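Local atomic coordinates of aminotransferase, class I and II (Erwinia tasmaniensis, PDB entry 5Z0Q), a protein that belongs to the class I and II aminotransferases, the OvoB protein of its organism, and binds pyridoxal-5'-phosphate in a two-chain assembly. Residues Leu140-Arg145 against Trp151-Asp156; Leu171-Asn176 against Lys185-Gln190; Ala189-Ala194 against Ala222-Asp227. All coordinates share one frame; numbering follows the deposited sequence.

Contact 1: residues Leu140-Arg145 against Trp151-Asp156; sequences LSAALR and WVLDLD
Ala142 starts the contact on the side of Leu140-Arg145. Its methyl faces the partner segment and meets two leucine branches: CB lies 3.9 Å from Leu155 CD2 and 4.1 Å from Leu153 CD1. Leu144 comes next and is buried. Its CG lies beside the backbone N (chi1 -68°), which carries CD2 over the partner backbone. There Leu144 CD2 sits 3.6 Å from Leu153 CB, and the two leucine side chains cross at a slant. The carbonyl of Leu144 turns to the indole of Trp151: Leu144 O is 3.4 Å from Trp151 CZ3, at the ring edge and near its plane. The indole of Trp151 also makes a T-shaped (edge-to-face) contact with Trp329. Arg145 makes the two backbone hydrogen bonds of the contact. Arg145 N gives to Val152 O at 3.1 Å, and Val152 N gives back to Arg145 O at 3.0 Å, nearly straight at 167°. Arg145 and Val152 therefore form an antiparallel hydrogen-bonded pair, with both side chains on one face of the sheet. Val152 CG2 also rests 3.4 Å from Arg145 O. The arrangement is a beta hairpin of strands 139-146 and 151-152, at one margin of the large mixed sheet of this aminotransferase fold.

Contact 2: residues Leu171-Asn176 against Lys185-Gln190; sequences LCNPHN and KELEAQ. With PLP (pyridoxal-5'-phosphate), chain M.
This contact belongs to a beta-alpha-beta unit, strand 166-172, helix 184-197 and strand 200-204, in the large sheet beside the pyridoxal-5'-phosphate pocket. Leu171 and Gln190 touch at the end of the strand. Leu171 CD1 lies 3.4 Å from Gln190 OE1. The Gln190 chain is extended beyond CG (chi2 169°), which brings its amide against the leucine branch. Two residues on, Asn173 points to the helix and crosses Leu187 at about a right angle. Asn173 ND2 is 3.7 Å from Leu187 CD1, and Leu187 CD2 is equally near, so the amide nitrogen faces both branches of the leucine. The other end of this amide is held, because Asn173 OD1 accepts a hydrogen bond from the backbone of Tyr182. No hydrogen bond joins the two segments; the four touching residues are all buried.

Cys172 points away from the helix. Its sulfur accepts a bond from within its own segment: Asn176 N to Cys172 SG is 3.3 Å, almost straight at 170°. This ties the turn after the strand, which contains the cis peptide bond before Pro174. Cys172 SG also lies 4.0 Å from C2A of pyridoxal-5'-phosphate. The CG of Asn176 is anti to the backbone N (chi1 -168°), and its amide reaches pyridoxal-5'-phosphate, with Asn176 ND2 3.1 Å from PLP O3. The backbone N atoms of Val100 and Val101, and Tyr66 OH of the second subunit, hydrogen-bond pyridoxal-5'-phosphate. A loop leaving the end of a sheet strand to line the pyridoxal-5'-phosphate pocket, with a helix packed behind, is the usual arrangement in fold type I pyridoxal-phosphate proteins.

Contact 3: residues Ala189-Ala194 against Ala222-Asp227; sequences AQLRFA and ASLSDD
This is a small, largely apolar contact between helix 184-197 and the turn leading into the short helix 226-229, well away from the centre of the chain. One residue carries the helix side. Leu191 is buried and points to the turn. Its chi1 of 174° turns CG away from the backbone N, and CD2 then lies against Leu224 and Ser225. Leu191 CD2 lies 4.0 Å from Leu224 CD1, and the two leucine side chains run alongside each other, pointing opposite ways. Leu224 CD1 also comes 4.1 Å from Leu191 CB. The same CD2 branch of Leu191 meets Ser225 OG at 3.8 Å. Ser225 is the N-cap of helix 226-229, and its OG accepts a weak hydrogen bond from the backbone N of Ala228. Asp227 stands at the margin of the contact; Leu191 CD1 is 4.5 Å from Asp227 OD2. That carboxylate oxygen forms a salt bridge with Arg231 and a weak hydrogen bond with Gln195. No hydrogen bond links the two segments. Leu191 also touches Phe221 and Ala228, while Leu224 reaches back to Leu187 and Glu188 of the long helix. The start of helix 226-229 is thus packed on helix 184-197, just before strand 232-236 enters the large sheet.

Contact 2 is the buried core contact, and its loop reaches pyridoxal-5'-phosphate. Contacts 1 and 3 lie nearer the surface and are only partly buried. Contacts 1 and 2 reach the same sheet, and their centres are about 10 Å apart. Contacts 2 and 3 share Ala189 and Gln190 and use neighbouring residues of helix 184-197: Leu187 and Gln190 in contact 2, Leu191 in contact 3. Gln190 also packs against Leu153 and Leu155, and Phe193 against Leu155, so this helix touches all three. The chemistry differs with place. Contact 1 has backbone hydrogen bonds between strands, whereas contacts 2 and 3 join a helix to its neighbours through side chains alone.

Contact 1: residues Leu140-Arg145 against Trp151-Asp156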
ATOM      1  N   LEU A 140      23.765 -14.259   4.200  1.00 30.91           N
ATOM      2  CA  LEU A 140      24.318 -15.523   4.666  1.00 28.52           C
ATOM      3  C   LEU A 140      23.176 -16.495   4.932  1.00 29.08           C
ATOM      4  O   LEU A 140      22.242 -16.172   5.674  1.00 31.37           O
ATOM      5  CB  LEU A 140      25.152 -15.326   5.934  1.00 30.14           C
ATOM      6  CG  LEU A 140      25.744 -16.593   6.556  1.00 31.12           C
ATOM      7  CD1 LEU A 140      26.713 -17.260   5.596  1.00 34.72           C
ATOM      8  CD2 LEU A 140      26.428 -16.281   7.877  1.00 32.43           C
ATOM      9  N   SER A 141      23.256 -17.678   4.333  1.00 38.12           N
ATOM     10  CA  SER A 141      22.194 -18.673   4.408  1.00 29.14           C
ATOM     11  C   SER A 141      22.681 -19.896   5.173  1.00 32.69           C
ATOM     12  O   SER A 141      23.772 -20.409   4.904  1.00 35.69           O
ATOM     13  CB  SER A 141      21.730 -19.078   3.007  1.00 22.72           C
ATOM     14  OG  SER A 141      21.384 -17.941   2.238  1.00 36.73           O
ATOM     15  N   ALA A 142      21.869 -20.357   6.120  1.00 33.47           N
ATOM     16  CA  ALA A 142      22.137 -21.570   6.881  1.00 32.16           C
ATOM     17  C   ALA A 142      21.128 -22.631   6.464  1.00 28.82           C
ATOM     18  O   ALA A 142      19.917 -22.424   6.594  1.00 32.99           O
ATOM     19  CB  ALA A 142      22.058 -21.309   8.385  1.00 35.02           C
ATOM     20  N   ALA A 143      21.627 -23.759   5.968  1.00 26.71           N
ATOM     21  CA  ALA A 143      20.753 -24.782   5.415  1.00 32.02           C
ATOM     22  C   ALA A 143      19.938 -25.461   6.506  1.00 33.31           C
ATOM     23  O   ALA A 143      20.457 -25.804   7.573  1.00 38.14           O
ATOM     24  CB  ALA A 143      21.571 -25.823   4.651  1.00 33.01           C
ATOM     25  N   LEU A 144      18.648 -25.648   6.236  1.00 28.61           N
ATOM     26  CA  LEU A 144      17.806 -26.440   7.119  1.00 28.19           C
ATOM     27  C   LEU A 144      18.125 -27.919   6.951  1.00 29.84           C
ATOM     28  O   LEU A 144      18.306 -28.407   5.832  1.00 35.78           O
ATOM     29  CB  LEU A 144      16.328 -26.188   6.824  1.00 26.65           C
ATOM     30  CG  LEU A 144      15.779 -24.801   7.154  1.00 32.64           C
ATOM     31  CD1 LEU A 144      14.292 -24.734   6.852  1.00 23.89           C
ATOM     32  CD2 LEU A 144      16.047 -24.460   8.609  1.00 32.80           C
ATOM     33  N   ARG A 145      18.196 -28.633   8.069  1.00 26.96           N
ATOM     34  CA  ARG A 145      18.502 -30.055   8.063  1.00 25.20           C
ATOM     35  C   ARG A 145      17.325 -30.841   8.621  1.00 29.46           C
ATOM     36  O   ARG A 145      16.639 -30.386   9.542  1.00 27.50           O
ATOM     37  CB  ARG A 145      19.771 -30.354   8.866  1.00 29.39           C
ATOM     38  CG  ARG A 145      21.024 -29.755   8.252  1.00 36.51           C
ATOM     39  CD  ARG A 145      21.077 -30.043   6.759  1.00 41.60           C
ATOM     40  NE  ARG A 145      22.170 -29.343   6.093  1.00 46.22           N
ATOM     41  CZ  ARG A 145      22.349 -29.323   4.777  1.00 49.82           C
ATOM     42  NH1 ARG A 145      21.501 -29.963   3.982  1.00 41.83           N
ATOM     43  NH2 ARG A 145      23.372 -28.660   4.252  1.00 43.13           N
ATOM     44  N   TRP A 151      12.107 -30.283   9.829  1.00 30.41           N
ATOM     45  CA  TRP A 151      13.119 -29.372   9.305  1.00 27.69           C
ATOM     46  C   TRP A 151      13.527 -28.414  10.418  1.00 30.94           C
ATOM     47  O   TRP A 151      12.758 -27.522  10.791  1.00 35.57           O
ATOM     48  CB  TRP A 151      12.593 -28.618   8.089  1.00 26.87           C
ATOM     49  CG  TRP A 151      12.465 -29.475   6.871  1.00 24.46           C
ATOM     50  CD1 TRP A 151      11.312 -29.923   6.300  1.00 23.76           C
ATOM     51  CD2 TRP A 151      13.536 -30.001   6.078  1.00 29.35           C
ATOM     52  NE1 TRP A 151      11.597 -30.688   5.195  1.00 25.66           N
ATOM     53  CE2 TRP A 151      12.956 -30.753   5.038  1.00 29.69           C
ATOM     54  CE3 TRP A 151      14.931 -29.906   6.147  1.00 28.58           C
ATOM     55  CZ2 TRP A 151      13.720 -31.406   4.072  1.00 29.58           C
ATOM     56  CZ3 TRP A 151      15.688 -30.555   5.187  1.00 31.46           C
ATOM     57  CH2 TRP A 151      15.081 -31.295   4.164  1.00 31.58           C
ATOM     58  N   VAL A 152      14.732 -28.599  10.947  1.00 36.30           N
ATOM     59  CA  VAL A 152      15.225 -27.801  12.059  1.00 38.41           C
ATOM     60  C   VAL A 152      16.327 -26.872  11.563  1.00 34.41           C
ATOM     61  O   VAL A 152      16.962 -27.102  10.527  1.00 30.94           O
ATOM     62  CB  VAL A 152      15.731 -28.683  13.219  1.00 35.19           C
ATOM     63  CG1 VAL A 152      14.609 -29.568  13.739  1.00 32.85           C
ATOM     64  CG2 VAL A 152      16.914 -29.526  12.770  1.00 36.53           C
ATOM     65  N   LEU A 153      16.551 -25.804  12.322  1.00 35.43           N
ATOM     66  CA  LEU A 153      17.572 -24.809  12.019  1.00 25.31           C
ATOM     67  C   LEU A 153      18.661 -24.862  13.080  1.00 36.32           C
ATOM     68  O   LEU A 153      18.368 -24.819  14.280  1.00 42.62           O
ATOM     69  CB  LEU A 153      16.964 -23.406  11.950  1.00 28.29           C
ATOM     70  CG  LEU A 153      17.945 -22.257  11.711  1.00 28.19           C
ATOM     71  CD1 LEU A 153      18.700 -22.453  10.405  1.00 25.23           C
ATOM     72  CD2 LEU A 153      17.213 -20.925  11.717  1.00 27.50           C
ATOM     73  N   ASP A 154      19.913 -24.951  12.637  1.00 38.21           N
ATOM     74  CA  ASP A 154      21.073 -25.040  13.522  1.00 36.04           C
ATOM     75  C   ASP A 154      22.014 -23.889  13.176  1.00 41.56           C
ATOM     76  O   ASP A 154      23.040 -24.081  12.522  1.00 42.88           O
ATOM     77  CB  ASP A 154      21.761 -26.409  13.378  1.00 37.04           C
ATOM     78  CG  ASP A 154      22.754 -26.685  14.489  1.00 42.36           C
ATOM     79  OD1 ASP A 154      22.847 -25.863  15.425  1.00 46.37           O
ATOM     80  OD2 ASP A 154      23.439 -27.728  14.427  1.00 47.08           O
ATOM     81  N   LEU A 155      21.653 -22.682  13.621  1.00 40.48           N
ATOM     82  CA  LEU A 155      22.486 -21.513  13.354  1.00 33.81           C
ATOM     83  C   LEU A 155      23.840 -21.613  14.045  1.00 33.73           C
ATOM     84  O   LEU A 155      24.822 -21.034  13.568  1.00 34.33           O
ATOM     85  CB  LEU A 155      21.763 -20.240  13.796  1.00 31.15           C
ATOM     86  CG  LEU A 155      20.561 -19.790  12.962  1.00 35.29           C
ATOM     87  CD1 LEU A 155      19.765 -18.725  13.701  1.00 22.56           C
ATOM     88  CD2 LEU A 155      21.015 -19.274  11.602  1.00 20.15           C
ATOM     89  N   ASP A 156      23.913 -22.342  15.162  1.00 42.07           N
ATOM     90  CA  ASP A 156      25.169 -22.447  15.895  1.00 41.32           C
ATOM     91  C   ASP A 156      26.210 -23.243  15.120  1.00 36.57           C
ATOM     92  O   ASP A 156      27.414 -23.042  15.317  1.00 37.25           O
ATOM     93  CB  ASP A 156      24.921 -23.083  17.262  1.00 49.28           C
ATOM     94  CG  ASP A 156      23.716 -22.491  17.969  1.00 58.58           C
ATOM     95  OD1 ASP A 156      22.577 -22.787  17.546  1.00 51.40           O
ATOM     96  OD2 ASP A 156      23.905 -21.729  18.941  1.00 55.14           O
TER

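Contact 2: residues Leu171-Asn176 against Lys185-Gln190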
ATOM      1  N   LEU A 171      14.166 -14.413  10.747  1.00 28.96           N
ATOM      2  CA  LEU A 171      13.548 -15.661  11.162  1.00 24.19           C
ATOM      3  C   LEU A 171      12.147 -15.782  10.577  1.00 27.72           C
ATOM      4  O   LEU A 171      11.556 -14.807  10.105  1.00 29.93           O
ATOM      5  CB  LEU A 171      13.483 -15.765  12.689  1.00 24.97           C
ATOM      6  CG  LEU A 171      14.817 -15.796  13.435  1.00 27.04           C
ATOM      7  CD1 LEU A 171      14.582 -15.954  14.929  1.00 25.50           C
ATOM      8  CD2 LEU A 171      15.704 -16.910  12.902  1.00 25.36           C
ATOM      9  N   CYS A 172      11.617 -17.004  10.620  1.00 24.27           N
ATOM     10  CA  CYS A 172      10.293 -17.292  10.077  1.00 26.87           C
ATOM     11  C   CYS A 172       9.682 -18.407  10.913  1.00 23.77           C
ATOM     12  O   CYS A 172      10.088 -19.566  10.789  1.00 27.33           O
ATOM     13  CB  CYS A 172      10.380 -17.686   8.603  1.00 28.30           C
ATOM     14  SG  CYS A 172       8.791 -17.925   7.780  1.00 30.30           S
ATOM     15  N   ASN A 173       8.716 -18.058  11.765  1.00 22.48           N
ATOM     16  CA  ASN A 173       8.094 -19.021  12.667  1.00 22.12           C
ATOM     17  C   ASN A 173       6.589 -18.784  12.739  1.00 21.97           C
ATOM     18  O   ASN A 173       6.153 -17.756  13.271  1.00 24.15           O
ATOM     19  CB  ASN A 173       8.717 -18.926  14.061  1.00 23.27           C
ATOM     20  CG  ASN A 173       8.109 -19.909  15.041  1.00 20.75           C
ATOM     21  OD1 ASN A 173       7.562 -20.940  14.649  1.00 26.90           O
ATOM     22  ND2 ASN A 173       8.204 -19.594  16.327  1.00 21.28           N
ATOM     23  N   PRO A 174       5.756 -19.706  12.222  1.00 22.45           N
ATOM     24  CA  PRO A 174       6.109 -20.966  11.553  1.00 20.86           C
ATOM     25  C   PRO A 174       6.844 -20.745  10.233  1.00 23.12           C
ATOM     26  O   PRO A 174       6.678 -19.702   9.603  1.00 26.07           O
ATOM     27  CB  PRO A 174       4.751 -21.630  11.308  1.00 18.54           C
ATOM     28  CG  PRO A 174       3.814 -20.964  12.255  1.00 24.32           C
ATOM     29  CD  PRO A 174       4.298 -19.557  12.356  1.00 22.62           C
ATOM     30  N   HIS A 175       7.647 -21.722   9.825  1.00 22.66           N
ATOM     31  CA  HIS A 175       8.586 -21.534   8.730  1.00 22.60           C
ATOM     32  C   HIS A 175       7.937 -21.842   7.388  1.00 25.21           C
ATOM     33  O   HIS A 175       7.387 -22.928   7.188  1.00 27.23           O
ATOM     34  CB  HIS A 175       9.821 -22.414   8.926  1.00 29.26           C
ATOM     35  CG  HIS A 175      10.880 -22.193   7.895  1.00 26.93           C
ATOM     36  ND1 HIS A 175      10.824 -22.756   6.638  1.00 24.48           N
ATOM     37  CD2 HIS A 175      12.020 -21.463   7.930  1.00 25.15           C
ATOM     38  CE1 HIS A 175      11.884 -22.384   5.944  1.00 25.24           C
ATOM     39  NE2 HIS A 175      12.626 -21.599   6.706  1.00 31.42           N
ATOM     40  N   ASN A 176       8.009 -20.881   6.476  1.00 25.39           N
ATOM     41  CA  ASN A 176       7.666 -21.055   5.070  1.00 23.52           C
ATOM     42  C   ASN A 176       8.932 -21.383   4.288  1.00 29.44           C
ATOM     43  O   ASN A 176       9.910 -20.631   4.372  1.00 32.42           O
ATOM     44  CB  ASN A 176       7.025 -19.787   4.518  1.00 29.13           C
ATOM     45  CG  ASN A 176       6.383 -19.993   3.158  1.00 30.50           C
ATOM     46  OD1 ASN A 176       5.811 -21.045   2.879  1.00 37.45           O
ATOM     47  ND2 ASN A 176       6.469 -18.980   2.307  1.00 42.03           N
ATOM     48  N   LYS A 185      12.724 -24.533  23.161  1.00 35.58           N
ATOM     49  CA  LYS A 185      14.166 -24.736  23.258  1.00 32.54           C
ATOM     50  C   LYS A 185      14.880 -24.293  21.987  1.00 34.40           C
ATOM     51  O   LYS A 185      16.013 -23.804  22.051  1.00 34.56           O
ATOM     52  CB  LYS A 185      14.475 -26.205  23.553  1.00 37.70           C
ATOM     53  CG  LYS A 185      13.966 -26.693  24.903  1.00 47.89           C
ATOM     54  CD  LYS A 185      14.873 -26.250  26.041  1.00 49.87           C
ATOM     55  CE  LYS A 185      16.214 -26.965  25.990  1.00 58.14           C
ATOM     56  NZ  LYS A 185      17.058 -26.655  27.178  1.00 50.75           N
ATOM     57  N   GLU A 186      14.234 -24.450  20.830  1.00 30.66           N
ATOM     58  CA  GLU A 186      14.853 -24.046  19.574  1.00 30.81           C
ATOM     59  C   GLU A 186      14.849 -22.532  19.415  1.00 33.31           C
ATOM     60  O   GLU A 186      15.798 -21.961  18.867  1.00 33.71           O
ATOM     61  CB  GLU A 186      14.138 -24.713  18.400  1.00 33.73           C
ATOM     62  CG  GLU A 186      13.831 -26.186  18.625  1.00 36.00           C
ATOM     63  CD  GLU A 186      13.242 -26.856  17.401  1.00 34.49           C
ATOM     64  OE1 GLU A 186      13.985 -27.577  16.703  1.00 38.61           O
ATOM     65  OE2 GLU A 186      12.036 -26.660  17.135  1.00 28.30           O
ATOM     66  N   LEU A 187      13.793 -21.866  19.888  1.00 29.73           N
ATOM     67  CA  LEU A 187      13.757 -20.407  19.831  1.00 28.60           C
ATOM     68  C   LEU A 187      14.783 -19.793  20.773  1.00 27.91           C
ATOM     69  O   LEU A 187      15.432 -18.797  20.430  1.00 25.85           O
ATOM     70  CB  LEU A 187      12.354 -19.902  20.162  1.00 29.68           C
ATOM     71  CG  LEU A 187      11.280 -20.151  19.100  1.00 29.52           C
ATOM     72  CD1 LEU A 187       9.913 -19.722  19.605  1.00 20.40           C
ATOM     73  CD2 LEU A 187      11.629 -19.425  17.809  1.00 24.75           C
ATOM     74  N   GLU A 188      14.945 -20.370  21.966  1.00 30.46           N
ATOM     75  CA  GLU A 188      15.947 -19.864  22.896  1.00 28.68           C
ATOM     76  C   GLU A 188      17.359 -20.101  22.379  1.00 27.77           C
ATOM     77  O   GLU A 188      18.285 -19.372  22.752  1.00 29.47           O
ATOM     78  CB  GLU A 188      15.761 -20.503  24.272  1.00 29.41           C
ATOM     79  CG  GLU A 188      14.464 -20.106  24.961  1.00 36.40           C
ATOM     80  CD  GLU A 188      14.335 -20.687  26.356  1.00 53.77           C
ATOM     81  OE1 GLU A 188      15.176 -21.534  26.729  1.00 52.96           O
ATOM     82  OE2 GLU A 188      13.394 -20.295  27.079  1.00 51.54           O
ATOM     83  N   ALA A 189      17.544 -21.109  21.524  1.00 30.67           N
ATOM     84  CA  ALA A 189      18.837 -21.292  20.874  1.00 32.69           C
ATOM     85  C   ALA A 189      19.078 -20.213  19.827  1.00 32.35           C
ATOM     86  O   ALA A 189      20.187 -19.673  19.726  1.00 32.56           O
ATOM     87  CB  ALA A 189      18.920 -22.682  20.244  1.00 33.24           C
ATOM     88  N   GLN A 190      18.052 -19.886  19.039  1.00 27.82           N
ATOM     89  CA  GLN A 190      18.174 -18.798  18.076  1.00 31.10           C
ATOM     90  C   GLN A 190      18.362 -17.457  18.773  1.00 36.13           C
ATOM     91  O   GLN A 190      19.027 -16.566  18.232  1.00 37.30           O
ATOM     92  CB  GLN A 190      16.944 -18.762  17.170  1.00 23.89           C
ATOM     93  CG  GLN A 190      16.709 -20.052  16.403  1.00 27.07           C
ATOM     94  CD  GLN A 190      15.351 -20.094  15.730  1.00 36.65           C
ATOM     95  OE1 GLN A 190      14.522 -19.206  15.926  1.00 36.97           O
ATOM     96  NE2 GLN A 190      15.119 -21.129  14.931  1.00 35.52           N
TER
HETATM   97  N1  PLP M 401       5.282 -13.884   4.910  1.00 34.00           N
HETATM   98  C2  PLP M 401       5.288 -15.232   4.606  1.00 34.69           C
HETATM   99  C2A PLP M 401       6.313 -16.137   5.224  1.00 34.89           C
HETATM  100  C3  PLP M 401       4.341 -15.751   3.731  1.00 36.53           C
HETATM  101  O3  PLP M 401       4.347 -17.088   3.430  1.00 36.52           O
HETATM  102  C4  PLP M 401       3.390 -14.913   3.160  1.00 42.98           C
HETATM  103  C4A PLP M 401       2.264 -15.493   2.357  1.00 41.52           C
HETATM  104  C5  PLP M 401       3.392 -13.557   3.467  1.00 44.62           C
HETATM  105  C6  PLP M 401       4.341 -13.047   4.346  1.00 39.34           C
HETATM  106  C5A PLP M 401       2.353 -12.654   2.842  1.00 45.84           C
HETATM  107  O4P PLP M 401       2.790 -11.314   2.825  1.00 42.80           O
HETATM  108  P   PLP M 401       1.978 -10.227   1.958  1.00 47.94           P
HETATM  109  O1P PLP M 401       1.762 -10.760   0.561  1.00 46.57           O
HETATM  110  O2P PLP M 401       2.757  -8.935   1.890  1.00 41.25           O
HETATM  111  O3P PLP M 401       0.644  -9.984   2.623  1.00 44.89           O

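Contact 3: residues Ala189-Ala194 against Ala222-Asp227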
ATOM      1  N   ALA A 189      17.544 -21.109  21.524  1.00 30.67           N
ATOM      2  CA  ALA A 189      18.837 -21.292  20.874  1.00 32.69           C
ATOM      3  C   ALA A 189      19.078 -20.213  19.827  1.00 32.35           C
ATOM      4  O   ALA A 189      20.187 -19.673  19.726  1.00 32.56           O
ATOM      5  CB  ALA A 189      18.920 -22.682  20.244  1.00 33.24           C
ATOM      6  N   GLN A 190      18.052 -19.886  19.039  1.00 27.82           N
ATOM      7  CA  GLN A 190      18.174 -18.798  18.076  1.00 31.10           C
ATOM      8  C   GLN A 190      18.362 -17.457  18.773  1.00 36.13           C
ATOM      9  O   GLN A 190      19.027 -16.566  18.232  1.00 37.30           O
ATOM     10  CB  GLN A 190      16.944 -18.762  17.170  1.00 23.89           C
ATOM     11  CG  GLN A 190      16.709 -20.052  16.403  1.00 27.07           C
ATOM     12  CD  GLN A 190      15.351 -20.094  15.730  1.00 36.65           C
ATOM     13  OE1 GLN A 190      14.522 -19.206  15.926  1.00 36.97           O
ATOM     14  NE2 GLN A 190      15.119 -21.129  14.931  1.00 35.52           N
ATOM     15  N   LEU A 191      17.787 -17.296  19.968  1.00 34.67           N
ATOM     16  CA  LEU A 191      17.996 -16.068  20.727  1.00 31.61           C
ATOM     17  C   LEU A 191      19.433 -15.966  21.223  1.00 33.40           C
ATOM     18  O   LEU A 191      20.044 -14.893  21.151  1.00 32.32           O
ATOM     19  CB  LEU A 191      17.019 -16.001  21.900  1.00 27.46           C
ATOM     20  CG  LEU A 191      17.218 -14.829  22.862  1.00 26.72           C
ATOM     21  CD1 LEU A 191      17.120 -13.505  22.121  1.00 25.00           C
ATOM     22  CD2 LEU A 191      16.210 -14.887  24.002  1.00 36.12           C
ATOM     23  N   ARG A 192      19.988 -17.071  21.731  1.00 31.37           N
ATOM     24  CA  ARG A 192      21.374 -17.053  22.186  1.00 28.39           C
ATOM     25  C   ARG A 192      22.336 -16.811  21.032  1.00 32.03           C
ATOM     26  O   ARG A 192      23.396 -16.204  21.223  1.00 30.95           O
ATOM     27  CB  ARG A 192      21.710 -18.360  22.909  1.00 23.14           C
ATOM     28  CG  ARG A 192      21.085 -18.466  24.293  1.00 26.58           C
ATOM     29  CD  ARG A 192      21.532 -19.715  25.041  1.00 28.30           C
ATOM     30  NE  ARG A 192      20.510 -20.762  25.033  1.00 33.87           N
ATOM     31  CZ  ARG A 192      20.613 -21.906  24.363  1.00 38.91           C
ATOM     32  NH1 ARG A 192      21.699 -22.164  23.647  1.00 28.40           N
ATOM     33  NH2 ARG A 192      19.630 -22.795  24.416  1.00 37.46           N
ATOM     34  N   PHE A 193      21.984 -17.267  19.827  1.00 37.20           N
ATOM     35  CA  PHE A 193      22.805 -16.971  18.659  1.00 33.01           C
ATOM     36  C   PHE A 193      22.772 -15.485  18.328  1.00 33.29           C
ATOM     37  O   PHE A 193      23.794 -14.904  17.944  1.00 34.98           O
ATOM     38  CB  PHE A 193      22.334 -17.799  17.464  1.00 31.11           C
ATOM     39  CG  PHE A 193      23.051 -17.480  16.181  1.00 32.58           C
ATOM     40  CD1 PHE A 193      24.304 -18.007  15.922  1.00 34.03           C
ATOM     41  CD2 PHE A 193      22.465 -16.661  15.229  1.00 35.53           C
ATOM     42  CE1 PHE A 193      24.963 -17.720  14.742  1.00 29.75           C
ATOM     43  CE2 PHE A 193      23.120 -16.370  14.046  1.00 33.48           C
ATOM     44  CZ  PHE A 193      24.370 -16.901  13.803  1.00 31.25           C
ATOM     45  N   ALA A 194      21.606 -14.852  18.474  1.00 33.44           N
ATOM     46  CA  ALA A 194      21.502 -13.424  18.198  1.00 32.21           C
ATOM     47  C   ALA A 194      22.276 -12.604  19.223  1.00 33.28           C
ATOM     48  O   ALA A 194      22.893 -11.591  18.877  1.00 36.98           O
ATOM     49  CB  ALA A 194      20.034 -12.999  18.168  1.00 26.70           C
ATOM     50  N   ALA A 222       9.821 -12.362  20.538  1.00 33.06           N
ATOM     51  CA  ALA A 222       9.994 -11.278  21.496  1.00 31.27           C
ATOM     52  C   ALA A 222       9.372 -11.571  22.856  1.00 29.57           C
ATOM     53  O   ALA A 222       9.507 -10.744  23.764  1.00 34.40           O
ATOM     54  CB  ALA A 222       9.413  -9.985  20.925  1.00 27.02           C
ATOM     55  N   SER A 223       8.700 -12.709  23.022  1.00 32.41           N
ATOM     56  CA  SER A 223       8.116 -13.077  24.305  1.00 32.62           C
ATOM     57  C   SER A 223       9.033 -13.953  25.148  1.00 30.18           C
ATOM     58  O   SER A 223       8.692 -14.248  26.300  1.00 25.37           O
ATOM     59  CB  SER A 223       6.779 -13.798  24.090  1.00 30.67           C
ATOM     60  OG  SER A 223       6.953 -14.992  23.347  1.00 25.73           O
ATOM     61  N   LEU A 224      10.177 -14.378  24.606  1.00 34.11           N
ATOM     62  CA  LEU A 224      11.109 -15.197  25.376  1.00 36.65           C
ATOM     63  C   LEU A 224      11.652 -14.426  26.572  1.00 29.53           C
ATOM     64  O   LEU A 224      11.643 -14.923  27.704  1.00 33.28           O
ATOM     65  CB  LEU A 224      12.252 -15.669  24.479  1.00 30.68           C
ATOM     66  CG  LEU A 224      11.862 -16.542  23.287  1.00 28.79           C
ATOM     67  CD1 LEU A 224      13.070 -16.811  22.402  1.00 27.17           C
ATOM     68  CD2 LEU A 224      11.242 -17.843  23.766  1.00 30.72           C
ATOM     69  N   SER A 225      12.132 -13.209  26.336  1.00 32.01           N
ATOM     70  CA  SER A 225      12.643 -12.350  27.392  1.00 29.51           C
ATOM     71  C   SER A 225      12.475 -10.903  26.953  1.00 31.47           C
ATOM     72  O   SER A 225      12.040 -10.618  25.833  1.00 37.50           O
ATOM     73  CB  SER A 225      14.106 -12.672  27.708  1.00 27.83           C
ATOM     74  OG  SER A 225      14.943 -12.376  26.603  1.00 32.14           O
ATOM     75  N   ASP A 226      12.825  -9.981  27.848  1.00 29.86           N
ATOM     76  CA  ASP A 226      12.795  -8.567  27.502  1.00 31.36           C
ATOM     77  C   ASP A 226      13.962  -8.166  26.611  1.00 32.72           C
ATOM     78  O   ASP A 226      13.867  -7.156  25.905  1.00 31.27           O
ATOM     79  CB  ASP A 226      12.787  -7.716  28.773  1.00 37.13           C
ATOM     80  CG  ASP A 226      11.545  -7.943  29.611  1.00 54.52           C
ATOM     81  OD1 ASP A 226      10.440  -8.019  29.031  1.00 49.75           O
ATOM     82  OD2 ASP A 226      11.674  -8.054  30.847  1.00 63.68           O
ATOM     83  N   ASP A 227      15.055  -8.933  26.628  1.00 37.71           N
ATOM     84  CA  ASP A 227      16.157  -8.665  25.711  1.00 33.65           C
ATOM     85  C   ASP A 227      15.759  -8.975  24.274  1.00 32.75           C
ATOM     86  O   ASP A 227      16.103  -8.224  23.353  1.00 28.94           O
ATOM     87  CB  ASP A 227      17.387  -9.477  26.114  1.00 28.94           C
ATOM     88  CG  ASP A 227      18.579  -9.213  25.216  1.00 40.65           C
ATOM     89  OD1 ASP A 227      19.240  -8.168  25.400  1.00 39.70           O
ATOM     90  OD2 ASP A 227      18.854 -10.046  24.325  1.00 35.03           O
TER